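Local atomic coordinates of glyoxalase family protein, putative (Bacillus anthracis, PDB entry 2QQZ), a protein that is of unknown function but belongs to the glyoxalase/bleomycin resistance/dioxygenase superfamily, whose members include metal-dependent enzymes and drug-binding resistance proteins. Residues A77-K82 and F121-N126. Sequence-based numbering, arbitrary orientation.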
# COMPACT_ATOMS: atom_id res chain seq x y z
N ALA A 77 2.91 4.30 2.39
CA ALA A 77 3.70 5.53 2.58
C ALA A 77 3.44 6.49 1.41
O ALA A 77 3.58 6.13 0.24
CB ALA A 77 5.20 5.24 2.76
N PHE A 78 2.98 7.69 1.78
CA PHE A 78 2.57 8.75 0.85
C PHE A 78 3.64 9.79 0.73
O PHE A 78 4.21 10.20 1.73
CB PHE A 78 1.28 9.39 1.32
CG PHE A 78 0.16 8.44 1.40
CD1 PHE A 78 -0.56 8.12 0.25
CD2 PHE A 78 -0.17 7.82 2.58
CE1 PHE A 78 -1.62 7.21 0.31
CE2 PHE A 78 -1.21 6.89 2.63
CZ PHE A 78 -1.93 6.59 1.50
N TYR A 79 3.93 10.18 -0.50
CA TYR A 79 4.89 11.24 -0.78
C TYR A 79 4.16 12.58 -0.63
O TYR A 79 3.03 12.76 -1.18
CB TYR A 79 5.52 11.11 -2.18
CG TYR A 79 6.78 11.98 -2.29
CD1 TYR A 79 8.04 11.44 -2.00
CD2 TYR A 79 6.71 13.36 -2.58
CE1 TYR A 79 9.19 12.21 -2.06
CE2 TYR A 79 7.89 14.17 -2.62
CZ TYR A 79 9.11 13.55 -2.37
OH TYR A 79 10.29 14.25 -2.38
N VAL A 80 4.80 13.49 0.13
CA VAL A 80 4.27 14.82 0.49
C VAL A 80 5.19 15.99 0.03
O VAL A 80 6.39 15.97 0.30
CB VAL A 80 3.98 14.86 2.04
CG1 VAL A 80 3.63 16.21 2.49
CG2 VAL A 80 2.85 13.84 2.43
N LEU A 81 4.66 16.99 -0.68
CA LEU A 81 5.39 18.24 -0.91
C LEU A 81 5.35 19.10 0.34
O LEU A 81 4.27 19.24 0.96
CB LEU A 81 4.71 19.03 -2.00
CG LEU A 81 5.11 18.75 -3.43
CD1 LEU A 81 4.30 19.70 -4.41
CD2 LEU A 81 6.61 19.00 -3.58
N LYS A 82 6.50 19.66 0.75
CA LYS A 82 6.53 20.65 1.85
C LYS A 82 6.08 19.97 3.13
O LYS A 82 5.22 20.47 3.85
CB LYS A 82 5.63 21.86 1.49
CG LYS A 82 6.01 23.18 2.13
CD LYS A 82 6.78 23.99 1.22
CE LYS A 82 7.59 25.05 1.95
NZ LYS A 82 6.79 26.22 2.44
N PHE A 121 3.97 9.44 6.06
CA PHE A 121 4.20 10.55 5.15
C PHE A 121 5.70 10.81 5.05
O PHE A 121 6.42 10.81 6.08
CB PHE A 121 3.43 11.75 5.64
CG PHE A 121 1.94 11.51 5.71
CD1 PHE A 121 1.18 11.40 4.54
CD2 PHE A 121 1.31 11.34 6.93
CE1 PHE A 121 -0.18 11.20 4.59
CE2 PHE A 121 -0.04 11.11 6.97
CZ PHE A 121 -0.78 11.04 5.80
N MSE A 122 6.19 10.98 3.81
CA MSE A 122 7.62 11.22 3.59
C MSE A 122 7.91 12.23 2.47
O MSE A 122 7.11 12.37 1.57
CB MSE A 122 8.30 9.93 3.18
CG MSE A 122 7.65 9.29 1.97
SE MSE A 122 8.90 7.87 1.44
CE MSE A 122 10.13 8.96 0.31
N GLU A 123 9.08 12.87 2.53
CA GLU A 123 9.59 13.67 1.42
C GLU A 123 11.10 13.55 1.38
O GLU A 123 11.75 13.48 2.43
CB GLU A 123 9.14 15.13 1.60
CG GLU A 123 9.43 16.02 0.40
CD GLU A 123 9.04 17.45 0.62
OE1 GLU A 123 8.95 17.90 1.79
OE2 GLU A 123 8.84 18.17 -0.38
N ASN A 124 11.69 13.49 0.19
CA ASN A 124 13.15 13.61 0.12
C ASN A 124 13.65 14.95 0.65
O ASN A 124 13.00 16.01 0.47
CB ASN A 124 13.64 13.37 -1.29
CG ASN A 124 13.19 12.03 -1.81
OD1 ASN A 124 13.16 11.05 -1.08
ND2 ASN A 124 12.77 11.99 -3.07
N LYS A 125 14.78 14.91 1.33
CA LYS A 125 15.47 16.13 1.71
C LYS A 125 16.07 16.82 0.47
O LYS A 125 16.51 16.16 -0.47
CB LYS A 125 16.59 15.85 2.71
CG LYS A 125 16.12 15.53 4.11
CD LYS A 125 17.17 15.97 5.14
CE LYS A 125 16.73 15.63 6.56
NZ LYS A 125 17.44 14.46 7.17
N ASN A 126 16.06 18.14 0.46
CA ASN A 126 16.69 18.96 -0.61
C ASN A 126 18.20 19.19 -0.39
O ASN A 126 18.64 19.68 0.67
CB ASN A 126 15.98 20.33 -0.76
CG ASN A 126 14.49 20.20 -1.10
OD1 ASN A 126 13.77 19.34 -0.56
ND2 ASN A 126 14.03 21.06 -2.02
O HOH W 1 9.84 17.08 -2.57
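Y79 and E123 carry the polar end of this contact. The tyrosine hydroxyl accepts the backbone N-H of N124 (N124 N to Y79 OH 3.0 Å), while CA of E123 makes an off-centre CH-pi approach to the ring. With CG anti to the backbone N (chi1 -164°), the Y79 ring leans over the neighbouring strand, and O of M122 lies above one ring face, toward the rim. A water at the ring edge, in its plane, bonds to the same hydroxyl and donates to E123 OE2 (water O to OE2 2.6 Å). The extended E123 chain brings that same oxygen to K82, whose backbone N donates from above the carboxylate plane (K82 N to E123 OE2 3.0 Å). Strands 76-80 and 118-124, first and last of a beta-alpha-beta-beta-beta module as in the glyoxalase superfamily, pair in parallel: M122 N donates to F78 O (3.0 Å) and V80 N to M122 O (2.9 Å). On the face carrying F78 and F121, the two rings sit obliquely, planes 33° apart, and V80 CG2 touches F121 CD1 at 3.6 Å. F86 meets F121 edge-to-face, and residues 77-80 continue the sheet antiparallel into the second subunit. Since E123 OE1 also accepts I83 N, the carboxylate receives backbone N-H groups at the start of helix 83-92, likely favouring its negative charge and tying strand 118-124 to that helix.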